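PDB 3WXB: uncharacterized protein from Gallus gallus, which reduces carbonyl compounds with NAD(P)H, as a member of the short-chain dehydrogenase/reductase family. Local coordinates for residues 52-63 with 80-88; 119-128 with 192-200. One frame throughout, in Å; residues are numbered along the deposited sequence.

Contact 1 (52-63 with 80-88); sequences PPEWVFATCRDP and NLVIVPLEV. With NDP (NADPH dihydro-nicotinamide-adenine-dinucleotide phosphate), chain C.
Arg61 and Glu87 meet beside the adenine of NADPH. The guanidinium comes side-on and directs both NE and NH2 at one oxygen, Glu87 OE1 (NH2 to OE1 2.8 Å), which lies in the guanidinium plane, while the carboxylate is turned 59° from it. Glu87 OE2 accepts from the adenine amino N6A at 3.0 Å and has Thr89 as a further partner. One guanidinium face lies over the adenine at C6A, and Arg61 NH1 makes a nearly straight hydrogen bond of 3.2 Å to O1X of the 2'-phosphate, consistent with recognition of the group that sets NADPH apart from NADH. Bends at chi2 and chi3 bring the arginine round to this position. Val88 N donates a hydrogen bond to adenine N1A at 3.1 Å.

Behind the site, strands 55-60 and 81-85 run parallel, joined by a ladder from Val56 N to Asn80 O through to Leu86 N to Cys60 O (2.7 Å). Phe57 lies alongside Val82, its CD1 3.7 Å from Val82 CB, on the face covered by helix 91-105. On the other face Leu81 CD1 packs on Ala58 CB beneath helix 69-77. The pair closes a beta-alpha-beta unit of the Rossmann fold, with the adenine site at the strands' C-terminal ends.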
loop_
_atom_site.group_PDB
_atom_site.type_symbol
_atom_site.label_atom_id
_atom_site.label_comp_id
_atom_site.label_asym_id
_atom_site.label_seq_id
_atom_site.Cartn_x
_atom_site.Cartn_y
_atom_site.Cartn_z
ATOM N N PRO A 52 27.933 -15.112 15.900
ATOM C CA PRO A 52 26.802 -15.624 15.137
ATOM C C PRO A 52 25.592 -15.866 16.014
ATOM O O PRO A 52 25.743 -16.117 17.233
ATOM C CB PRO A 52 27.330 -16.953 14.540
ATOM C CG PRO A 52 28.761 -17.077 14.964
ATOM C CD PRO A 52 28.973 -16.141 16.110
ATOM N N PRO A 53 24.411 -15.820 15.437
ATOM C CA PRO A 53 23.217 -16.065 16.214
ATOM C C PRO A 53 23.229 -17.458 16.737
ATOM O O PRO A 53 23.787 -18.286 16.100
ATOM C CB PRO A 53 22.103 -15.899 15.180
ATOM C CG PRO A 53 22.648 -15.101 14.172
ATOM C CD PRO A 53 24.079 -15.394 14.082
ATOM N N GLU A 54 22.608 -17.689 17.878
ATOM C CA GLU A 54 22.352 -19.023 18.346
ATOM C C GLU A 54 21.357 -19.776 17.479
ATOM O O GLU A 54 21.461 -20.954 17.337
ATOM C CB GLU A 54 21.851 -19.032 19.778
ATOM C CG GLU A 54 22.613 -20.013 20.605
ATOM C CD GLU A 54 22.239 -20.042 22.044
ATOM O OE1 GLU A 54 22.333 -19.011 22.714
ATOM O OE2 GLU A 54 21.863 -21.121 22.494
ATOM N N TRP A 55 20.385 -19.081 16.917
ATOM C CA TRP A 55 19.434 -19.672 15.998
ATOM C C TRP A 55 19.227 -18.749 14.828
ATOM O O TRP A 55 18.896 -17.612 15.025
ATOM C CB TRP A 55 18.070 -19.848 16.637
ATOM C CG TRP A 55 17.913 -20.700 17.847
ATOM C CD1 TRP A 55 17.702 -22.025 17.877
ATOM C CD2 TRP A 55 17.859 -20.260 19.201
ATOM N NE1 TRP A 55 17.546 -22.448 19.159
ATOM C CE2 TRP A 55 17.646 -21.381 19.994
ATOM C CE3 TRP A 55 18.003 -19.026 19.818
ATOM C CZ2 TRP A 55 17.560 -21.312 21.380
ATOM C CZ3 TRP A 55 17.927 -18.958 21.184
ATOM C CH2 TRP A 55 17.703 -20.090 21.955
ATOM N N VAL A 56 19.407 -19.257 13.623
ATOM C CA VAL A 56 18.950 -18.598 12.435
ATOM C C VAL A 56 17.837 -19.488 11.902
ATOM O O VAL A 56 18.079 -20.646 11.518
ATOM C CB VAL A 56 20.040 -18.485 11.383
ATOM C CG1 VAL A 56 19.450 -17.842 10.118
ATOM C CG2 VAL A 56 21.229 -17.666 11.927
ATOM N N PHE A 57 16.612 -18.980 11.955
ATOM C CA PHE A 57 15.488 -19.637 11.323
ATOM C C PHE A 57 15.411 -19.196 9.873
ATOM O O PHE A 57 15.298 -17.987 9.546
ATOM C CB PHE A 57 14.222 -19.330 12.068
ATOM C CG PHE A 57 14.249 -19.805 13.489
ATOM C CD1 PHE A 57 13.901 -21.128 13.807
ATOM C CD2 PHE A 57 14.685 -18.945 14.522
ATOM C CE1 PHE A 57 13.953 -21.578 15.171
ATOM C CE2 PHE A 57 14.731 -19.393 15.868
ATOM C CZ PHE A 57 14.383 -20.697 16.183
ATOM N N ALA A 58 15.480 -20.164 8.971
ATOM C CA ALA A 58 15.371 -19.803 7.566
ATOM C C ALA A 58 14.052 -20.414 7.056
ATOM O O ALA A 58 13.881 -21.659 7.102
ATOM C CB ALA A 58 16.553 -20.353 6.828
ATOM N N THR A 59 13.102 -19.598 6.601
ATOM C CA THR A 59 11.873 -20.214 6.141
ATOM C C THR A 59 11.953 -20.486 4.634
ATOM O O THR A 59 12.554 -19.719 3.851
ATOM C CB THR A 59 10.576 -19.474 6.553
ATOM O OG1 THR A 59 10.251 -18.468 5.586
ATOM C CG2 THR A 59 10.745 -18.800 7.944
ATOM N N CYS A 60 11.333 -21.600 4.232
ATOM C CA CYS A 60 11.143 -21.865 2.829
ATOM C C CYS A 60 9.955 -22.797 2.592
ATOM O O CYS A 60 9.266 -23.247 3.509
ATOM C CB CYS A 60 12.401 -22.401 2.152
ATOM S SG CYS A 60 12.810 -24.174 2.527
ATOM N N ARG A 61 9.718 -23.032 1.322
ATOM C CA ARG A 61 8.670 -23.883 0.832
ATOM C C ARG A 61 9.365 -25.078 0.260
ATOM O O ARG A 61 10.461 -24.972 -0.253
ATOM C CB ARG A 61 7.955 -23.200 -0.305
ATOM C CG ARG A 61 7.029 -22.148 0.047
ATOM C CD ARG A 61 7.051 -21.190 -1.058
ATOM N NE ARG A 61 5.759 -20.794 -1.518
ATOM C CZ ARG A 61 5.515 -20.199 -2.666
ATOM N NH1 ARG A 61 6.470 -19.933 -3.518
ATOM N NH2 ARG A 61 4.305 -19.886 -2.951
ATOM N N ASP A 62 8.685 -26.199 0.312
ATOM C CA ASP A 62 9.159 -27.454 -0.282
ATOM C C ASP A 62 10.553 -27.719 0.275
ATOM O O ASP A 62 11.472 -27.798 -0.496
ATOM C CB ASP A 62 9.252 -27.290 -1.828
ATOM C CG ASP A 62 9.387 -28.641 -2.597
ATOM O OD1 ASP A 62 9.793 -28.657 -3.792
ATOM O OD2 ASP A 62 9.101 -29.676 -1.999
ATOM N N PRO A 63 10.727 -27.812 1.618
ATOM C CA PRO A 63 12.116 -27.819 2.160
ATOM C C PRO A 63 13.031 -28.975 1.669
ATOM O O PRO A 63 14.251 -28.849 1.643
ATOM C CB PRO A 63 11.930 -27.868 3.683
ATOM C CG PRO A 63 10.459 -28.203 3.922
ATOM C CD PRO A 63 9.694 -27.881 2.674
ATOM N N ASN A 80 23.479 -23.986 13.979
ATOM C CA ASN A 80 22.603 -22.857 14.375
ATOM C C ASN A 80 21.498 -22.524 13.318
ATOM O O ASN A 80 20.528 -21.819 13.620
ATOM C CB ASN A 80 23.425 -21.630 14.770
ATOM C CG ASN A 80 24.467 -21.257 13.749
ATOM O OD1 ASN A 80 24.989 -20.121 13.777
ATOM N ND2 ASN A 80 24.800 -22.185 12.837
ATOM N N LEU A 81 21.629 -23.085 12.122
ATOM C CA LEU A 81 20.619 -22.947 11.053
ATOM C C LEU A 81 19.454 -23.922 11.157
ATOM O O LEU A 81 19.656 -25.144 11.020
ATOM C CB LEU A 81 21.279 -23.115 9.674
ATOM C CG LEU A 81 20.381 -22.957 8.413
ATOM C CD1 LEU A 81 19.549 -21.636 8.484
ATOM C CD2 LEU A 81 21.239 -22.945 7.171
ATOM N N VAL A 82 18.242 -23.392 11.384
ATOM C CA VAL A 82 17.009 -24.151 11.470
ATOM C C VAL A 82 16.124 -23.832 10.245
ATOM O O VAL A 82 15.691 -22.682 10.093
ATOM C CB VAL A 82 16.222 -23.808 12.731
ATOM C CG1 VAL A 82 14.930 -24.615 12.826
ATOM C CG2 VAL A 82 17.078 -24.018 14.017
ATOM N N ILE A 83 15.824 -24.850 9.414
ATOM C CA ILE A 83 14.955 -24.686 8.239
ATOM C C ILE A 83 13.492 -24.900 8.614
ATOM O O ILE A 83 13.131 -25.951 9.173
ATOM C CB ILE A 83 15.405 -25.566 7.055
ATOM C CG1 ILE A 83 16.758 -25.092 6.559
ATOM C CG2 ILE A 83 14.388 -25.467 5.884
ATOM C CD1 ILE A 83 17.469 -26.027 5.515
ATOM N N VAL A 84 12.661 -23.875 8.356
ATOM C CA VAL A 84 11.240 -23.852 8.708
ATOM C C VAL A 84 10.313 -23.816 7.440
ATOM O O VAL A 84 10.396 -22.862 6.605
ATOM C CB VAL A 84 10.903 -22.652 9.680
ATOM C CG1 VAL A 84 9.450 -22.745 10.201
ATOM C CG2 VAL A 84 11.887 -22.601 10.893
ATOM N N PRO A 85 9.465 -24.883 7.245
ATOM C CA PRO A 85 8.497 -24.792 6.122
ATOM C C PRO A 85 7.471 -23.708 6.351
ATOM O O PRO A 85 6.904 -23.592 7.446
ATOM C CB PRO A 85 7.791 -26.207 6.067
ATOM C CG PRO A 85 8.081 -26.850 7.442
ATOM C CD PRO A 85 9.338 -26.144 8.026
ATOM N N LEU A 86 7.229 -22.913 5.313
ATOM C CA LEU A 86 6.276 -21.801 5.458
ATOM C C LEU A 86 5.746 -21.349 4.094
ATOM O O LEU A 86 6.518 -21.049 3.195
ATOM C CB LEU A 86 6.951 -20.587 6.175
ATOM C CG LEU A 86 6.143 -19.267 6.338
ATOM C CD1 LEU A 86 4.859 -19.444 7.095
ATOM C CD2 LEU A 86 7.010 -18.106 7.016
ATOM N N GLU A 87 4.434 -21.276 3.988
ATOM C CA GLU A 87 3.763 -20.671 2.838
ATOM C C GLU A 87 3.185 -19.374 3.442
ATOM O O GLU A 87 2.222 -19.392 4.240
ATOM C CB GLU A 87 2.681 -21.641 2.280
ATOM C CG GLU A 87 1.627 -20.993 1.355
ATOM C CD GLU A 87 2.246 -20.124 0.286
ATOM O OE1 GLU A 87 3.004 -20.638 -0.548
ATOM O OE2 GLU A 87 1.966 -18.887 0.288
ATOM N N VAL A 88 3.793 -18.238 3.087
ATOM C CA VAL A 88 3.418 -16.972 3.760
ATOM C C VAL A 88 1.973 -16.503 3.497
ATOM O O VAL A 88 1.426 -15.725 4.315
ATOM C CB VAL A 88 4.464 -15.772 3.532
ATOM C CG1 VAL A 88 5.902 -16.275 3.708
ATOM C CG2 VAL A 88 4.292 -15.177 2.168
HETATM P PA NDP C . 13.355 -13.707 -5.511
HETATM O O1A NDP C . 12.235 -13.755 -6.498
HETATM O O2A NDP C . 14.642 -14.012 -5.991
HETATM O O5B NDP C . 13.097 -14.594 -4.336
HETATM C C5B NDP C . 11.747 -14.641 -3.792
HETATM C C4B NDP C . 11.809 -15.401 -2.514
HETATM O O4B NDP C . 10.503 -15.252 -1.728
HETATM C C3B NDP C . 11.957 -16.927 -2.724
HETATM O O3B NDP C . 12.585 -17.435 -1.474
HETATM C C2B NDP C . 10.488 -17.385 -2.752
HETATM O O2B NDP C . 10.303 -18.788 -2.466
HETATM C C1B NDP C . 9.888 -16.539 -1.594
HETATM N N9A NDP C . 8.340 -16.444 -1.757
HETATM C C8A NDP C . 7.590 -15.879 -2.735
HETATM N N7A NDP C . 6.291 -16.086 -2.443
HETATM C C5A NDP C . 6.225 -16.881 -1.388
HETATM C C6A NDP C . 5.185 -17.391 -0.706
HETATM N N6A NDP C . 3.936 -17.146 -1.141
HETATM N N1A NDP C . 5.397 -18.122 0.401
HETATM C C2A NDP C . 6.671 -18.320 0.869
HETATM N N3A NDP C . 7.736 -17.807 0.140
HETATM C C4A NDP C . 7.486 -17.069 -0.937
HETATM O O3 NDP C . 13.230 -12.184 -4.911
HETATM P PN NDP C . 14.466 -11.350 -4.286
HETATM O O1N NDP C . 15.004 -10.506 -5.345
HETATM O O2N NDP C . 15.338 -12.219 -3.473
HETATM O O5D NDP C . 13.553 -10.390 -3.334
HETATM C C5D NDP C . 13.409 -10.542 -1.908
HETATM C C4D NDP C . 12.728 -9.275 -1.365
HETATM O O4D NDP C . 13.471 -8.137 -1.774
HETATM C C3D NDP C . 11.336 -9.131 -2.047
HETATM O O3D NDP C . 10.463 -8.686 -1.014
HETATM C C2D NDP C . 11.510 -8.092 -3.078
HETATM O O2D NDP C . 10.297 -7.389 -3.338
HETATM C C1D NDP C . 12.554 -7.200 -2.449
HETATM N N1N NDP C . 13.263 -6.390 -3.474
HETATM C C2N NDP C . 14.056 -6.960 -4.481
HETATM C C3N NDP C . 14.703 -6.145 -5.416
HETATM C C7N NDP C . 15.555 -6.664 -6.409
HETATM O O7N NDP C . 16.068 -5.894 -7.224
HETATM N N7N NDP C . 15.871 -7.994 -6.340
HETATM C C4N NDP C . 14.514 -4.748 -5.383
HETATM C C5N NDP C . 13.719 -4.142 -4.402
HETATM C C6N NDP C . 13.062 -4.945 -3.455
HETATM P P2B NDP C . 10.231 -19.884 -3.702
HETATM O O1X NDP C . 9.451 -20.891 -2.969
HETATM O O2X NDP C . 11.656 -20.107 -3.986
HETATM O O3X NDP C . 9.462 -19.190 -4.770
HETATM O O HOH W 1 8.912 -19.386 3.387
#

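Contact 2 (119-128 with 192-200); sequences IARANTIDNE and YGQALSYRC. With NDP (NADPH dihydro-nicotinamide-adenine-dinucleotide phosphate), chain C; EDO (1,2-ethanediol), chain D.
The loop that follows strand 112-115 packs here against the start of helix 196-216, which carries Tyr198 of the NADPH site. Tyr198 presents its ring edge to the backbone of the loop: Ile119 O lies near the ring plane, 3.2 Å from Tyr198 CD1, and Ala120 CB approaches the same atom obliquely. Ile119 CG2 touches the adenine at N7A (3.7 Å). With CG anti to the backbone N (chi1 -177°), the ring extends toward the cofactor, and Tyr198 OH is hydrogen-bonded to the ribose hydroxyl O2D at 2.6 Å. An ethanediol, probably from the crystallisation liquor, is also hydrogen-bonded to Tyr198 OH.

Farther along, Glu128 reaches the first turn of the helix. Its OE2 accepts from Ser197 N at 3.1 Å, the donor standing well above the carboxylate plane, and a water links OE2 to Leu196 N and Asn123 O. The acid thus accepts directly from one amide of the first turn and reaches a second through water, where the helix dipole would probably favour a negative charge. A second water joins Arg121 N to Ser197 OG. At the far end Gln194 OE1 accepts a hydrogen bond from Ile125 N at 2.8 Å, almost in line with its carbonyl bond, its chain running extended beyond CG. Ile125 CG1 packs on Leu196 CD2 at 3.6 Å, and Gln149 of the second subunit bonds to the backbone oxygens of Ile125 and Glu128. Arg199 hydrogen-bonds back to Gly193 O and Gln194 O, just before the helix. With nearby Lys202, Tyr198 forms the Tyr-x-x-x-Lys signature of the short-chain dehydrogenase/reductase active site.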
loop_
_atom_site.group_PDB
_atom_site.type_symbol
_atom_site.label_atom_id
_atom_site.label_comp_id
_atom_site.label_asym_id
_atom_site.label_seq_id
_atom_site.Cartn_x
_atom_site.Cartn_y
_atom_site.Cartn_z
ATOM N N ILE A 119 6.843 -11.328 -4.097
ATOM C CA ILE A 119 6.637 -11.482 -5.523
ATOM C C ILE A 119 6.372 -10.179 -6.283
ATOM O O ILE A 119 5.837 -9.183 -5.704
ATOM C CB ILE A 119 5.500 -12.498 -5.862
ATOM C CG1 ILE A 119 4.145 -11.996 -5.332
ATOM C CG2 ILE A 119 5.920 -13.897 -5.363
ATOM C CD1 ILE A 119 2.826 -12.841 -5.806
ATOM N N ALA A 120 6.694 -10.226 -7.578
ATOM C CA ALA A 120 6.396 -9.153 -8.552
ATOM C C ALA A 120 5.841 -9.815 -9.827
ATOM O O ALA A 120 6.294 -10.906 -10.211
ATOM C CB ALA A 120 7.661 -8.377 -8.932
ATOM N N ARG A 121 4.901 -9.164 -10.484
ATOM C CA ARG A 121 4.376 -9.733 -11.720
ATOM C C ARG A 121 4.585 -8.691 -12.811
ATOM O O ARG A 121 4.808 -7.524 -12.498
ATOM C CB ARG A 121 2.913 -10.152 -11.534
ATOM C CG ARG A 121 2.749 -11.677 -11.342
ATOM C CD ARG A 121 2.540 -12.246 -9.969
ATOM N NE ARG A 121 1.113 -12.470 -9.765
ATOM C CZ ARG A 121 0.504 -13.431 -9.066
ATOM N NH1 ARG A 121 1.127 -14.406 -8.412
ATOM N NH2 ARG A 121 -0.813 -13.399 -9.043
ATOM N N ALA A 122 4.495 -9.115 -14.073
ATOM C CA ALA A 122 4.976 -8.332 -15.223
ATOM C C ALA A 122 3.860 -7.683 -15.984
ATOM O O ALA A 122 4.028 -7.244 -17.106
ATOM C CB ALA A 122 5.797 -9.220 -16.165
ATOM N N ASN A 123 2.690 -7.633 -15.406
ATOM C CA ASN A 123 1.619 -6.973 -16.143
ATOM C C ASN A 123 1.648 -5.417 -16.110
ATOM O O ASN A 123 2.097 -4.799 -15.129
ATOM C CB ASN A 123 0.267 -7.584 -15.791
ATOM C CG ASN A 123 0.121 -7.849 -14.366
ATOM O OD1 ASN A 123 -0.235 -6.940 -13.611
ATOM N ND2 ASN A 123 0.351 -9.096 -13.951
ATOM N N THR A 124 1.227 -4.798 -17.207
ATOM C CA THR A 124 1.154 -3.328 -17.329
ATOM C C THR A 124 -0.210 -2.813 -16.805
ATOM O O THR A 124 -1.050 -3.620 -16.385
ATOM C CB THR A 124 1.351 -2.915 -18.801
ATOM O OG1 THR A 124 0.457 -3.683 -19.602
ATOM C CG2 THR A 124 2.762 -3.245 -19.266
ATOM N N ILE A 125 -0.435 -1.491 -16.804
ATOM C CA ILE A 125 -1.682 -0.936 -16.181
ATOM C C ILE A 125 -2.977 -1.487 -16.875
ATOM O O ILE A 125 -4.029 -1.655 -16.254
ATOM C CB ILE A 125 -1.639 0.625 -16.167
ATOM C CG1 ILE A 125 -2.834 1.258 -15.472
ATOM C CG2 ILE A 125 -1.571 1.189 -17.587
ATOM C CD1 ILE A 125 -2.622 2.724 -15.169
ATOM N N ASP A 126 -2.867 -1.754 -18.162
ATOM C CA ASP A 126 -4.039 -2.163 -18.940
ATOM C C ASP A 126 -4.387 -3.582 -18.652
ATOM O O ASP A 126 -5.554 -3.958 -18.736
ATOM C CB ASP A 126 -3.792 -2.022 -20.446
ATOM C CG ASP A 126 -3.918 -0.609 -20.906
ATOM O OD1 ASP A 126 -4.273 0.292 -20.122
ATOM O OD2 ASP A 126 -3.658 -0.383 -22.087
ATOM N N ASN A 127 -3.409 -4.391 -18.288
ATOM C CA ASN A 127 -3.791 -5.751 -18.057
ATOM C C ASN A 127 -3.564 -6.238 -16.638
ATOM O O ASN A 127 -3.558 -7.441 -16.391
ATOM C CB ASN A 127 -3.211 -6.670 -19.119
ATOM C CG ASN A 127 -1.775 -6.525 -19.235
ATOM O OD1 ASN A 127 -1.086 -6.550 -18.216
ATOM N ND2 ASN A 127 -1.271 -6.335 -20.459
ATOM N N GLU A 128 -3.415 -5.282 -15.701
ATOM C CA GLU A 128 -3.504 -5.581 -14.295
ATOM C C GLU A 128 -4.836 -6.265 -13.985
ATOM O O GLU A 128 -5.851 -5.930 -14.610
ATOM C CB GLU A 128 -3.370 -4.235 -13.552
ATOM C CG GLU A 128 -2.825 -4.314 -12.145
ATOM C CD GLU A 128 -1.692 -5.331 -11.887
ATOM O OE1 GLU A 128 -2.016 -6.462 -11.530
ATOM O OE2 GLU A 128 -0.499 -4.944 -11.922
ATOM N N TYR A 192 11.421 0.619 -16.819
ATOM C CA TYR A 192 11.652 -0.821 -16.849
ATOM C C TYR A 192 10.357 -1.654 -16.670
ATOM O O TYR A 192 10.179 -2.665 -17.308
ATOM C CB TYR A 192 12.675 -1.168 -15.767
ATOM C CG TYR A 192 13.013 -2.621 -15.632
ATOM C CD1 TYR A 192 13.854 -3.258 -16.550
ATOM C CD2 TYR A 192 12.582 -3.352 -14.525
ATOM C CE1 TYR A 192 14.180 -4.633 -16.399
ATOM C CE2 TYR A 192 12.889 -4.714 -14.398
ATOM C CZ TYR A 192 13.691 -5.336 -15.342
ATOM O OH TYR A 192 13.969 -6.675 -15.168
ATOM N N GLY A 193 9.455 -1.236 -15.806
ATOM C CA GLY A 193 8.258 -2.000 -15.568
ATOM C C GLY A 193 7.274 -1.249 -14.712
ATOM O O GLY A 193 7.659 -0.695 -13.647
ATOM N N GLN A 194 5.990 -1.274 -15.123
ATOM C CA GLN A 194 4.937 -0.548 -14.417
ATOM C C GLN A 194 4.584 -1.288 -13.145
ATOM O O GLN A 194 4.582 -0.704 -12.052
ATOM C CB GLN A 194 3.695 -0.360 -15.301
ATOM C CG GLN A 194 4.020 0.525 -16.517
ATOM C CD GLN A 194 2.813 0.805 -17.426
ATOM O OE1 GLN A 194 1.801 0.142 -17.356
ATOM N NE2 GLN A 194 2.956 1.785 -18.288
ATOM N N ALA A 195 4.245 -2.567 -13.294
ATOM C CA ALA A 195 4.009 -3.477 -12.152
ATOM C C ALA A 195 3.229 -2.841 -11.001
ATOM O O ALA A 195 3.667 -2.859 -9.843
ATOM C CB ALA A 195 5.341 -4.036 -11.683
ATOM N N LEU A 196 2.033 -2.332 -11.318
ATOM C CA LEU A 196 1.209 -1.680 -10.345
ATOM C C LEU A 196 0.943 -2.501 -9.122
ATOM O O LEU A 196 1.017 -1.991 -8.002
ATOM C CB LEU A 196 -0.123 -1.279 -10.972
ATOM C CG LEU A 196 -0.195 0.090 -11.629
ATOM C CD1 LEU A 196 0.866 0.203 -12.749
ATOM C CD2 LEU A 196 -1.657 0.330 -12.219
ATOM N N SER A 197 0.602 -3.786 -9.313
ATOM C CA SER A 197 0.338 -4.669 -8.170
ATOM C C SER A 197 1.531 -4.699 -7.178
ATOM O O SER A 197 1.312 -4.666 -5.966
ATOM C CB SER A 197 -0.004 -6.116 -8.595
ATOM O OG SER A 197 1.024 -6.708 -9.360
ATOM N N TYR A 198 2.740 -4.776 -7.722
ATOM C CA TYR A 198 3.966 -4.738 -6.874
ATOM C C TYR A 198 4.150 -3.365 -6.166
ATOM O O TYR A 198 4.320 -3.337 -4.955
ATOM C CB TYR A 198 5.156 -5.010 -7.714
ATOM C CG TYR A 198 6.484 -5.065 -6.949
ATOM C CD1 TYR A 198 6.833 -6.200 -6.218
ATOM C CD2 TYR A 198 7.393 -4.007 -7.011
ATOM C CE1 TYR A 198 8.100 -6.314 -5.535
ATOM C CE2 TYR A 198 8.674 -4.116 -6.341
ATOM C CZ TYR A 198 8.985 -5.257 -5.626
ATOM O OH TYR A 198 10.172 -5.393 -4.979
ATOM N N ARG A 199 4.029 -2.259 -6.915
ATOM C CA ARG A 199 4.243 -0.892 -6.404
ATOM C C ARG A 199 3.228 -0.565 -5.318
ATOM O O ARG A 199 3.543 -0.007 -4.247
ATOM C CB ARG A 199 4.211 0.167 -7.563
ATOM C CG ARG A 199 5.234 -0.079 -8.651
ATOM C CD ARG A 199 5.205 1.053 -9.655
ATOM N NE ARG A 199 6.235 0.797 -10.641
ATOM C CZ ARG A 199 7.506 1.194 -10.523
ATOM N NH1 ARG A 199 7.915 1.942 -9.450
ATOM N NH2 ARG A 199 8.369 0.874 -11.470
ATOM N N CYS A 200 1.964 -0.881 -5.588
ATOM C CA CYS A 200 0.906 -0.608 -4.583
ATOM C C CYS A 200 1.172 -1.440 -3.327
ATOM O O CYS A 200 1.008 -0.897 -2.157
ATOM C CB CYS A 200 -0.515 -0.948 -5.149
ATOM S SG CYS A 200 -1.014 0.221 -6.404
HETATM P PA NDP C . 13.355 -13.707 -5.511
HETATM O O1A NDP C . 12.235 -13.755 -6.498
HETATM O O2A NDP C . 14.642 -14.012 -5.991
HETATM O O5B NDP C . 13.097 -14.594 -4.336
HETATM C C5B NDP C . 11.747 -14.641 -3.792
HETATM C C4B NDP C . 11.809 -15.401 -2.514
HETATM O O4B NDP C . 10.503 -15.252 -1.728
HETATM C C3B NDP C . 11.957 -16.927 -2.724
HETATM O O3B NDP C . 12.585 -17.435 -1.474
HETATM C C2B NDP C . 10.488 -17.385 -2.752
HETATM O O2B NDP C . 10.303 -18.788 -2.466
HETATM C C1B NDP C . 9.888 -16.539 -1.594
HETATM N N9A NDP C . 8.340 -16.444 -1.757
HETATM C C8A NDP C . 7.590 -15.879 -2.735
HETATM N N7A NDP C . 6.291 -16.086 -2.443
HETATM C C5A NDP C . 6.225 -16.881 -1.388
HETATM C C6A NDP C . 5.185 -17.391 -0.706
HETATM N N6A NDP C . 3.936 -17.146 -1.141
HETATM N N1A NDP C . 5.397 -18.122 0.401
HETATM C C2A NDP C . 6.671 -18.320 0.869
HETATM N N3A NDP C . 7.736 -17.807 0.140
HETATM C C4A NDP C . 7.486 -17.069 -0.937
HETATM O O3 NDP C . 13.230 -12.184 -4.911
HETATM P PN NDP C . 14.466 -11.350 -4.286
HETATM O O1N NDP C . 15.004 -10.506 -5.345
HETATM O O2N NDP C . 15.338 -12.219 -3.473
HETATM O O5D NDP C . 13.553 -10.390 -3.334
HETATM C C5D NDP C . 13.409 -10.542 -1.908
HETATM C C4D NDP C . 12.728 -9.275 -1.365
HETATM O O4D NDP C . 13.471 -8.137 -1.774
HETATM C C3D NDP C . 11.336 -9.131 -2.047
HETATM O O3D NDP C . 10.463 -8.686 -1.014
HETATM C C2D NDP C . 11.510 -8.092 -3.078
HETATM O O2D NDP C . 10.297 -7.389 -3.338
HETATM C C1D NDP C . 12.554 -7.200 -2.449
HETATM N N1N NDP C . 13.263 -6.390 -3.474
HETATM C C2N NDP C . 14.056 -6.960 -4.481
HETATM C C3N NDP C . 14.703 -6.145 -5.416
HETATM C C7N NDP C . 15.555 -6.664 -6.409
HETATM O O7N NDP C . 16.068 -5.894 -7.224
HETATM N N7N NDP C . 15.871 -7.994 -6.340
HETATM C C4N NDP C . 14.514 -4.748 -5.383
HETATM C C5N NDP C . 13.719 -4.142 -4.402
HETATM C C6N NDP C . 13.062 -4.945 -3.455
HETATM P P2B NDP C . 10.231 -19.884 -3.702
HETATM O O1X NDP C . 9.451 -20.891 -2.969
HETATM O O2X NDP C . 11.656 -20.107 -3.986
HETATM O O3X NDP C . 9.462 -19.190 -4.770
HETATM C C1 EDO D . 12.334 -4.779 -8.348
HETATM O O1 EDO D . 11.852 -4.639 -9.721
HETATM C C2 EDO D . 12.559 -3.373 -7.776
HETATM O O2 EDO D . 11.746 -3.451 -6.571
HETATM O O HOH W 2 3.419 -6.747 -10.015
HETATM O O HOH W 3 0.651 -3.144 -13.674
HETATM O O HOH W 4 5.173 -4.365 -15.689
#

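How the contacts relate
Contacts 1 and 2 lie in one short-chain dehydrogenase domain and both touch NADPH, though their centres are about 30 Å apart and they share no element. Contact 1 belongs to the central parallel sheet and includes its outermost strand, 81-85, whereas contact 2 sits farther from the centre of the chain, in a loop and a helix start beside the second subunit. Regular backbone bonding and apolar side chains on both sheet faces dominate the first, with its salt bridge at the adenine end. The second relies on irregular backbone, bridging waters and a few polar side chains. Contact 1 meets adenine and the 2'-phosphate; contact 2 supplies the tyrosine at the nicotinamide ribose, and its Ile119 also touches the adenine.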